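Local coordinates for AlgX/AlgJ SGNH hydrolase-like domain-containing protein (Eubacterium siraeum, PDB 4NZK) that is of unknown function but belongs to the DHHW family of the SGNH hydrolase clan and probably has a hydrolase-like fold, at residues 106-109 with 110-114; 151-154 with 155-159; 198-201 with 202-206. All coordinates share one frame; numbering follows the deposited sequence. Where two conformers were deposited one is given.

How the contacts relate
The three contacts come in series along the chain, each a turn between neighbouring pieces of backbone. Contact 1 lies at the end of strand 101-107 in the central mixed sheet, contact 2 in the loop between helices 145-150 and 167-180. Their centres are about 10 Å apart, and hydrogen bonds from Tyr114 OH to Thr153 O and between Tyr158 OH and Pro108 O join them. Contact 3, at the end of strand 192-199, is centred about 17 Å from contact 1 and 18 Å from contact 2, touching neither. Asp162, in the family's DHHW sequence, follows contact 2 and hydrogen-bonds Thr202 N in contact 3, so loops from separate parts of the fold probably converge there.

Contact 1 of 3, residues 106-109 with 110-114; sequences VVPT and AGAYY
A local strand-to-helix turn brings Pro108 against Ala112 and Tyr113, and Thr109 O to the amide of Ala112, at the C-terminal end of strand 101-107. The strand belongs to the parallel part of the central sheet of an SGNH hydrolase-like alpha/beta fold. Such folds generally place their active sites at this end of the sheet. An unidentified ligand about 4 Å from the Thr109 side chain is consistent with a pocket here, though it may simply come from the crystallisation liquor. Thr109 O starts the turn by accepting the N-H of Ala112 at 3.1 Å in a nearly straight bond (163°), the donor lying above the carbonyl plane. One residue on, Ala110 O is shared by the amides of Tyr113 and Tyr114, which carries the weakly bonded helix 111-114 forward. Pro108 CB meets Ala112 CB at 3.6 Å, and Pro108 CG comes within 3.3 Å of Tyr113 OH, the two side chains crossing at about a right angle. The same hydroxyl is hydrogen-bonded to Tyr146 O in helix 145-150, while Ala112 CB sits over the centre of one face of the Tyr113 ring. Thr109 turns OG1 between its backbone N and carbonyl carbon (chi1 57°). From there a water closes the turn, 2.7 Å from Thr109 OG1 and accepting the N-H of Gly111 at 2.9 Å.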
ATOM      1  N   VAL A 106      -7.911   4.101   0.070  1.00 10.27           N
ATOM      2  CA  VAL A 106      -8.071   2.868   0.799  1.00  9.37           C
ATOM      3  C   VAL A 106      -8.393   1.784  -0.205  1.00 11.36           C
ATOM      4  O   VAL A 106      -9.318   1.933  -1.013  1.00 12.47           O
ATOM      5  CB  VAL A 106      -9.154   2.962   1.909  1.00 10.28           C
ATOM      6  CG1 VAL A 106      -9.324   1.612   2.603  1.00 12.21           C
ATOM      7  CG2 VAL A 106      -8.768   4.036   2.926  1.00 12.27           C
ATOM      8  N   VAL A 107      -7.642   0.698  -0.148  1.00  9.65           N
ATOM      9  CA  VAL A 107      -7.776  -0.348  -1.172  1.00 11.37           C
ATOM     10  C   VAL A 107      -8.143  -1.685  -0.533  1.00 12.04           C
ATOM     11  O   VAL A 107      -7.799  -1.953   0.604  1.00 12.43           O
ATOM     12  CB  VAL A 107      -6.496  -0.504  -2.009  1.00 14.41           C
ATOM     13  CG1 VAL A 107      -6.252   0.749  -2.854  1.00 14.72           C
ATOM     14  CG2 VAL A 107      -5.270  -0.817  -1.154  1.00 16.94           C
ATOM     15  N   PRO A 108      -8.855  -2.524  -1.289  1.00 10.09           N
ATOM     16  CA  PRO A 108      -9.259  -3.807  -0.760  1.00 10.37           C
ATOM     17  C   PRO A 108      -8.130  -4.815  -0.882  1.00 10.87           C
ATOM     18  O   PRO A 108      -7.149  -4.573  -1.565  1.00 11.26           O
ATOM     19  CB  PRO A 108     -10.383  -4.213  -1.688  1.00 13.63           C
ATOM     20  CG  PRO A 108      -9.990  -3.628  -2.978  1.00 13.97           C
ATOM     21  CD  PRO A 108      -9.353  -2.309  -2.664  1.00 11.20           C
ATOM     22  N   THR A 109      -8.300  -5.931  -0.185  1.00 11.73           N
ATOM     23  CA  THR A 109      -7.492  -7.107  -0.366  1.00 11.71           C
ATOM     24  C   THR A 109      -8.172  -8.005  -1.410  1.00 10.63           C
ATOM     25  O   THR A 109      -9.257  -7.673  -1.947  1.00 11.17           O
ATOM     26  CB  THR A 109      -7.288  -7.823   0.965  1.00 11.92           C
ATOM     27  OG1 THR A 109      -8.573  -8.150   1.513  1.00 11.68           O
ATOM     28  CG2 THR A 109      -6.505  -6.944   1.946  1.00 13.38           C
ATOM     29  N   ALA A 110      -7.523  -9.113  -1.744  1.00 11.03           N
ATOM     30  CA  ALA A 110      -7.950  -9.911  -2.890  1.00 10.52           C
ATOM     31  C   ALA A 110      -9.378 -10.412  -2.820  1.00 11.64           C
ATOM     32  O   ALA A 110     -10.007 -10.625  -3.841  1.00 12.62           O
ATOM     33  CB  ALA A 110      -6.997 -11.079  -3.129  1.00 14.37           C
ATOM     34  N   GLY A 111      -9.885 -10.629  -1.603  1.00 10.72           N
ATOM     35  CA  GLY A 111     -11.207 -11.167  -1.407  1.00 12.62           C
ATOM     36  C   GLY A 111     -12.307 -10.286  -1.938  1.00 11.66           C
ATOM     37  O   GLY A 111     -13.440 -10.756  -2.138  1.00 15.14           O
ATOM     38  N   ALA A 112     -12.028  -9.004  -2.171  1.00 11.21           N
ATOM     39  CA  ALA A 112     -13.047  -8.176  -2.826  1.00 11.52           C
ATOM     40  C   ALA A 112     -13.401  -8.661  -4.232  1.00 12.13           C
ATOM     41  O   ALA A 112     -14.540  -8.453  -4.700  1.00 14.54           O
ATOM     42  CB  ALA A 112     -12.581  -6.763  -2.957  1.00 11.81           C
ATOM     43  N   TYR A 113     -12.425  -9.284  -4.900  1.00 12.42           N
ATOM     44  CA  TYR A 113     -12.567  -9.644  -6.290  1.00 13.36           C
ATOM     45  C   TYR A 113     -12.555 -11.133  -6.616  1.00 13.92           C
ATOM     46  O   TYR A 113     -13.140 -11.544  -7.612  1.00 16.58           O
ATOM     47  CB  TYR A 113     -11.448  -8.998  -7.104  1.00 12.79           C
ATOM     48  CG  TYR A 113     -11.280  -7.516  -6.857  1.00 13.75           C
ATOM     49  CD1 TYR A 113     -12.280  -6.629  -7.202  1.00 13.37           C
ATOM     50  CD2 TYR A 113     -10.130  -7.010  -6.314  1.00 12.61           C
ATOM     51  CE1 TYR A 113     -12.150  -5.259  -6.953  1.00 12.88           C
ATOM     52  CE2 TYR A 113      -9.972  -5.647  -6.081  1.00 13.27           C
ATOM     53  CZ  TYR A 113     -10.994  -4.767  -6.412  1.00 13.27           C
ATOM     54  OH  TYR A 113     -10.820  -3.430  -6.161  1.00 13.82           O
ATOM     55  N   TYR A 114     -11.855 -11.923  -5.808  1.00 11.98           N
ATOM     56  CA  TYR A 114     -11.536 -13.303  -6.147  1.00 14.36           C
ATOM     57  C   TYR A 114     -12.141 -14.395  -5.270  1.00 14.05           C
ATOM     58  O   TYR A 114     -11.848 -15.561  -5.484  1.00 17.57           O
ATOM     59  CB  TYR A 114     -10.021 -13.452  -6.117  1.00 13.40           C
ATOM     60  CG  TYR A 114      -9.338 -12.626  -7.196  1.00 14.18           C
ATOM     61  CD1 TYR A 114      -9.403 -12.994  -8.523  1.00 15.67           C
ATOM     62  CD2 TYR A 114      -8.632 -11.503  -6.890  1.00 12.84           C
ATOM     63  CE1 TYR A 114      -8.769 -12.250  -9.511  1.00 16.16           C
ATOM     64  CE2 TYR A 114      -7.976 -10.764  -7.862  1.00 12.79           C
ATOM     65  CZ  TYR A 114      -8.057 -11.135  -9.176  1.00 13.76           C
ATOM     66  OH  TYR A 114      -7.392 -10.368 -10.096  1.00 13.13           O
TER
HETATM   67  O   HOH W   1      -8.766 -10.753   1.039  1.00 12.18           O

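Contact 2 of 3, residues 151-154 with 155-159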
ATOM      1  N   ALA A 151     -11.136  -2.954 -12.558  1.00 13.02           N
ATOM      2  CA  ALA A 151     -11.042  -2.982 -14.020  1.00 15.11           C
ATOM      3  C   ALA A 151      -9.921  -3.882 -14.579  1.00 15.25           C
ATOM      4  O   ALA A 151      -9.823  -4.051 -15.789  1.00 16.28           O
ATOM      5  CB  ALA A 151     -10.870  -1.559 -14.518  1.00 16.87           C
ATOM      6  N   HIS A 152      -9.113  -4.489 -13.711  1.00 11.77           N
ATOM      7  CA  HIS A 152      -7.943  -5.235 -14.131  1.00 12.18           C
ATOM      8  C   HIS A 152      -7.829  -6.585 -13.468  1.00 11.69           C
ATOM      9  O   HIS A 152      -6.727  -7.167 -13.369  1.00 12.85           O
ATOM     10  CB  HIS A 152      -6.693  -4.392 -13.887  1.00 12.93           C
ATOM     11  CG  HIS A 152      -6.665  -3.169 -14.721  1.00 12.45           C
ATOM     12  ND1 HIS A 152      -6.370  -3.197 -16.071  1.00 16.37           N
ATOM     13  CD2 HIS A 152      -6.954  -1.881 -14.425  1.00 13.47           C
ATOM     14  CE1 HIS A 152      -6.446  -1.972 -16.564  1.00 15.13           C
ATOM     15  NE2 HIS A 152      -6.836  -1.159 -15.591  1.00 13.49           N
ATOM     16  N   THR A 153      -8.967  -7.115 -13.043  1.00 11.46           N
ATOM     17  CA  THR A 153      -8.956  -8.386 -12.296  1.00 13.71           C
ATOM     18  C   THR A 153      -8.550  -9.615 -13.136  1.00 13.01           C
ATOM     19  O   THR A 153      -8.198 -10.653 -12.592  1.00 14.78           O
ATOM     20  CB  THR A 153     -10.289  -8.646 -11.598  1.00 14.13           C
ATOM     21  OG1 THR A 153     -11.354  -8.604 -12.548  1.00 17.54           O
ATOM     22  CG2 THR A 153     -10.492  -7.647 -10.480  1.00 15.95           C
ATOM     23  N   ASN A 154      -8.618  -9.524 -14.460  1.00 12.57           N
ATOM     24  CA  ASN A 154      -8.095 -10.593 -15.285  1.00 13.69           C
ATOM     25  C   ASN A 154      -6.582 -10.668 -15.335  1.00 13.64           C
ATOM     26  O   ASN A 154      -6.011 -11.661 -15.834  1.00 19.19           O
ATOM     27  CB  ASN A 154      -8.663 -10.496 -16.698  1.00 16.30           C
ATOM     28  CG  ASN A 154     -10.146 -10.815 -16.754  1.00 23.70           C
ATOM     29  OD1 ASN A 154     -10.677 -11.572 -15.929  1.00 25.67           O
ATOM     30  ND2 ASN A 154     -10.802 -10.302 -17.749  1.00 29.62           N
ATOM     31  N   GLU A 155      -5.921  -9.619 -14.841  1.00 12.57           N
ATOM     32  CA  GLU A 155      -4.495  -9.555 -14.793  1.00 11.75           C
ATOM     33  C   GLU A 155      -3.964 -10.058 -13.443  1.00 12.40           C
ATOM     34  O   GLU A 155      -4.735 -10.307 -12.516  1.00 12.64           O
ATOM     35  CB  GLU A 155      -4.027  -8.126 -15.070  1.00 13.86           C
ATOM     36  CG  GLU A 155      -4.458  -7.594 -16.444  1.00 14.64           C
ATOM     37  CD  GLU A 155      -4.342  -6.102 -16.527  1.00 14.93           C
ATOM     38  OE1 GLU A 155      -3.281  -5.572 -16.126  1.00 18.01           O
ATOM     39  OE2 GLU A 155      -5.341  -5.457 -16.947  1.00 15.27           O
ATOM     40  N   TYR A 156      -2.651 -10.209 -13.329  1.00 12.92           N
ATOM     41  CA  TYR A 156      -2.029 -10.767 -12.113  1.00 12.22           C
ATOM     42  C   TYR A 156      -1.741  -9.589 -11.159  1.00 12.48           C
ATOM     43  O   TYR A 156      -0.596  -9.225 -10.879  1.00 11.37           O
ATOM     44  CB  TYR A 156      -0.761 -11.510 -12.500  1.00 13.73           C
ATOM     45  CG  TYR A 156      -0.159 -12.474 -11.491  1.00 12.33           C
ATOM     46  CD1 TYR A 156      -0.592 -12.550 -10.166  1.00 12.55           C
ATOM     47  CD2 TYR A 156       0.873 -13.302 -11.879  1.00 14.08           C
ATOM     48  CE1 TYR A 156      -0.021 -13.452  -9.272  1.00 12.69           C
ATOM     49  CE2 TYR A 156       1.448 -14.200 -11.001  1.00 14.56           C
ATOM     50  CZ  TYR A 156       1.004 -14.274  -9.699  1.00 16.21           C
ATOM     51  OH  TYR A 156       1.620 -15.181  -8.864  1.00 14.77           O
ATOM     52  N   ILE A 157      -2.828  -9.039 -10.630  1.00 12.15           N
ATOM     53  CA  ILE A 157      -2.761  -7.835  -9.816  1.00 10.65           C
ATOM     54  C   ILE A 157      -2.623  -8.125  -8.329  1.00 11.45           C
ATOM     55  O   ILE A 157      -2.145  -7.280  -7.555  1.00 11.76           O
ATOM     56  CB  ILE A 157      -3.958  -6.886 -10.051  1.00 10.79           C
ATOM     57  CG1 ILE A 157      -5.283  -7.629  -9.983  1.00 12.22           C
ATOM     58  CG2 ILE A 157      -3.754  -6.166 -11.388  1.00 10.02           C
ATOM     59  CD1 ILE A 157      -6.456  -6.689  -9.760  1.00 13.19           C
ATOM     60  N   TYR A 158      -3.045  -9.324  -7.925  1.00 10.16           N
ATOM     61  CA  TYR A 158      -2.921  -9.747  -6.528  1.00  9.73           C
ATOM     62  C   TYR A 158      -2.137 -11.045  -6.435  1.00 13.70           C
ATOM     63  O   TYR A 158      -2.176 -11.874  -7.315  1.00 13.68           O
ATOM     64  CB  TYR A 158      -4.282  -9.943  -5.849  1.00  9.64           C
ATOM     65  CG  TYR A 158      -4.954  -8.671  -5.390  1.00 10.47           C
ATOM     66  CD1 TYR A 158      -5.783  -7.943  -6.236  1.00 12.52           C
ATOM     67  CD2 TYR A 158      -4.729  -8.187  -4.075  1.00 11.19           C
ATOM     68  CE1 TYR A 158      -6.355  -6.780  -5.807  1.00 12.65           C
ATOM     69  CE2 TYR A 158      -5.339  -7.015  -3.643  1.00 11.37           C
ATOM     70  CZ  TYR A 158      -6.147  -6.327  -4.532  1.00 10.85           C
ATOM     71  OH  TYR A 158      -6.767  -5.128  -4.205  1.00 13.15           O
ATOM     72  N   THR A 159      -1.383 -11.193  -5.358  1.00 14.75           N
ATOM     73  CA  THR A 159      -0.724 -12.485  -5.120  0.50 12.77           C
ATOM     74  C   THR A 159      -1.746 -13.489  -4.598  1.00 15.78           C
ATOM     75  O   THR A 159      -2.806 -13.098  -4.083  1.00 18.30           O
ATOM     76  CB  THR A 159       0.383 -12.359  -4.105  0.50 12.59           C
ATOM     77  OG1 THR A 159      -0.200 -12.079  -2.843  0.50 14.10           O
ATOM     78  CG2 THR A 159       1.350 -11.240  -4.512  0.50  7.85           C
TER
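A very short side-chain hydrogen bond, 2.6 Å from His152 ND1 to Glu155 OE2, spans the ends of a type I beta turn. The bond is fairly straight (157°) and runs close to the imidazole plane, so OE2 sits at the ring edge. It is met on its syn side, though tilted out of the carboxylate plane, and the two flat groups stand almost perpendicular (82°). Both side chains leave the turn in the same direction and lie side by side; Glu155, extended beyond CG, carries its carboxylate alongside the ring. The turn's own backbone bond, Glu155 N to His152 O at 3.0 Å, fixes the main chain. Ile157 packs against that carbonyl, with CG1, CG2 and CD1 each 3.7 Å from His152 O, and Ile157 CD1 reaches on to Thr153 CA at 3.9 Å. The chain bends again at Tyr156, the centre of an inverse gamma turn, which brings Ile157 back against the first turn. Tyr172 of helix 167-180 fixes the polar pair from outside, stacking on the His152 ring and hydrogen-bonding Glu155 OE1 through its hydroxyl. Replacing Glu155 by an alanine would probably leave both His152 ND1 and Tyr172 OH without their carboxylate partner and the imidazole less firmly fixed in rotation. With ND1 donating to the carboxylate, a positive charge on the imidazole would probably be stabilised.

Contact 3 of 3, residues 198-201 with 202-206; sequences GFVG and TMYAF
With CG1 of Val200 trans to the residue's amide nitrogen (chi1 175°) and the ring of Tyr204 swung out trans to its own (chi1 -176°), the valine methyl meets the root of the tyrosine: Val200 CG1 lies 3.6 Å from Tyr204 CB. This is a strand-to-helix junction, where the chain leaves strand 192-199 and enters helix 203-206. The ring itself is reached only obliquely, and its far end belongs to other partners: Tyr204 OH hydrogen-bonds Glu211, and Tyr209 meets the ring edge-to-face. Beside this contact the backbone turns through a bond from Tyr204 N to Gly201 O, 3.2 Å and nearly straight (164°). Gly201 takes up a conformation in which a CB would come to 2.7 Å from Thr202 N, a clash that glycine avoids. The amides of Gly201 and Thr202 donate to Thr161 OG1 and Asp162 OD1, tying the junction to the DHHW region. Helix bonding continues with Phe206 N to Thr202 O at 2.9 Å. A water links Gly201 O to Ala205 N, donating to the carbonyl at 2.8 Å and accepting the amide N-H at 3.0 Å.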
ATOM      1  N   GLY A 198       9.150 -18.317  -7.195  1.00 19.79           N
ATOM      2  CA  GLY A 198       9.061 -19.112  -5.976  1.00 17.66           C
ATOM      3  C   GLY A 198       8.773 -18.287  -4.727  1.00 16.96           C
ATOM      4  O   GLY A 198       9.263 -18.607  -3.635  1.00 20.39           O
ATOM      5  N   PHE A 199       7.931 -17.264  -4.867  1.00 15.58           N
ATOM      6  CA  PHE A 199       7.552 -16.437  -3.733  1.00 13.78           C
ATOM      7  C   PHE A 199       6.366 -17.028  -2.972  1.00 13.54           C
ATOM      8  O   PHE A 199       5.274 -17.160  -3.496  1.00 14.28           O
ATOM      9  CB  PHE A 199       7.169 -15.041  -4.223  1.00 15.71           C
ATOM     10  CG  PHE A 199       6.630 -14.111  -3.160  1.00 15.14           C
ATOM     11  CD1 PHE A 199       7.218 -14.013  -1.892  1.00 15.25           C
ATOM     12  CD2 PHE A 199       5.576 -13.257  -3.451  1.00 15.55           C
ATOM     13  CE1 PHE A 199       6.717 -13.127  -0.940  1.00 14.02           C
ATOM     14  CE2 PHE A 199       5.082 -12.377  -2.497  1.00 16.90           C
ATOM     15  CZ  PHE A 199       5.656 -12.311  -1.246  1.00 17.26           C
ATOM     16  N   VAL A 200       6.599 -17.392  -1.724  1.00 14.19           N
ATOM     17  CA  VAL A 200       5.527 -17.804  -0.830  1.00 14.04           C
ATOM     18  C   VAL A 200       5.477 -16.722   0.242  1.00 13.94           C
ATOM     19  O   VAL A 200       6.433 -16.534   1.029  1.00 15.69           O
ATOM     20  CB  VAL A 200       5.825 -19.150  -0.180  1.00 15.23           C
ATOM     21  CG1 VAL A 200       4.764 -19.511   0.841  1.00 16.65           C
ATOM     22  CG2 VAL A 200       5.942 -20.249  -1.217  1.00 19.57           C
ATOM     23  N   GLY A 201       4.362 -16.019   0.285  1.00 13.99           N
ATOM     24  CA  GLY A 201       4.224 -14.859   1.135  1.00 14.03           C
ATOM     25  C   GLY A 201       3.612 -15.170   2.496  1.00 14.13           C
ATOM     26  O   GLY A 201       3.650 -16.324   2.979  1.00 13.17           O
ATOM     27  N   THR A 202       2.993 -14.140   3.062  1.00 12.93           N
ATOM     28  CA  THR A 202       2.457 -14.207   4.412  1.00 11.93           C
ATOM     29  C   THR A 202       1.323 -15.193   4.587  1.00 12.93           C
ATOM     30  O   THR A 202       1.031 -15.548   5.732  1.00 13.96           O
ATOM     31  CB  THR A 202       1.948 -12.855   4.925  1.00 15.57           C
ATOM     32  OG1 THR A 202       0.958 -12.412   4.028  1.00 14.58           O
ATOM     33  CG2 THR A 202       3.047 -11.829   4.985  1.00 18.37           C
HETATM   34  N   MSE A 203       0.670 -15.641   3.506  1.00 11.74           N
HETATM   35  CA  MSE A 203      -0.427 -16.575   3.644  1.00 12.01           C
HETATM   36  C   MSE A 203       0.031 -17.901   4.194  1.00 12.97           C
HETATM   37  O   MSE A 203      -0.772 -18.640   4.754  1.00 12.86           O
HETATM   38  CB  MSE A 203      -1.242 -16.850   2.370  1.00 12.55           C
HETATM   39  CG  MSE A 203      -2.042 -15.625   2.020  1.00 13.75           C
HETATM   40 SE   MSE A 203      -3.507 -15.425   3.306  0.75 12.63          SE
HETATM   41  CE  MSE A 203      -4.077 -13.731   2.606  1.00 19.26           C
ATOM     42  N   TYR A 204       1.305 -18.233   4.039  1.00 11.85           N
ATOM     43  CA  TYR A 204       1.789 -19.520   4.600  1.00 12.37           C
ATOM     44  C   TYR A 204       1.617 -19.460   6.126  1.00 11.93           C
ATOM     45  O   TYR A 204       0.924 -20.291   6.708  1.00 13.71           O
ATOM     46  CB  TYR A 204       3.205 -19.828   4.100  1.00 13.82           C
ATOM     47  CG  TYR A 204       3.751 -21.165   4.528  1.00 13.58           C
ATOM     48  CD1 TYR A 204       2.956 -22.311   4.533  1.00 15.45           C
ATOM     49  CD2 TYR A 204       5.085 -21.300   4.856  1.00 18.00           C
ATOM     50  CE1 TYR A 204       3.482 -23.550   4.930  1.00 18.30           C
ATOM     51  CE2 TYR A 204       5.599 -22.523   5.261  1.00 17.13           C
ATOM     52  CZ  TYR A 204       4.816 -23.636   5.278  1.00 17.16           C
ATOM     53  OH  TYR A 204       5.380 -24.852   5.641  1.00 20.89           O
ATOM     54  N   ALA A 205       2.166 -18.427   6.762  1.00 12.66           N
ATOM     55  CA  ALA A 205       1.997 -18.256   8.201  1.00 13.03           C
ATOM     56  C   ALA A 205       0.542 -18.001   8.595  1.00 11.98           C
ATOM     57  O   ALA A 205       0.055 -18.560   9.584  1.00 13.83           O
ATOM     58  CB  ALA A 205       2.882 -17.117   8.699  1.00 14.60           C
ATOM     59  N   PHE A 206      -0.153 -17.124   7.857  1.00 12.34           N
ATOM     60  CA  PHE A 206      -1.518 -16.736   8.248  1.00 11.04           C
ATOM     61  C   PHE A 206      -2.496 -17.920   8.206  1.00 10.98           C
ATOM     62  O   PHE A 206      -3.496 -17.913   8.907  1.00 12.70           O
ATOM     63  CB  PHE A 206      -2.067 -15.619   7.373  1.00 15.03           C
ATOM     64  CG  PHE A 206      -1.718 -14.221   7.803  1.00 17.37           C
ATOM     65  CD1 PHE A 206      -0.423 -13.808   7.991  1.00 17.27           C
ATOM     66  CD2 PHE A 206      -2.729 -13.308   7.972  1.00 25.71           C
ATOM     67  CE1 PHE A 206      -0.137 -12.491   8.316  1.00 19.05           C
ATOM     68  CE2 PHE A 206      -2.470 -11.998   8.335  1.00 21.88           C
ATOM     69  CZ  PHE A 206      -1.162 -11.583   8.485  1.00 21.85           C
TER
HETATM   70  O   HOH W   2       4.475 -16.892   5.626  1.00 16.26           O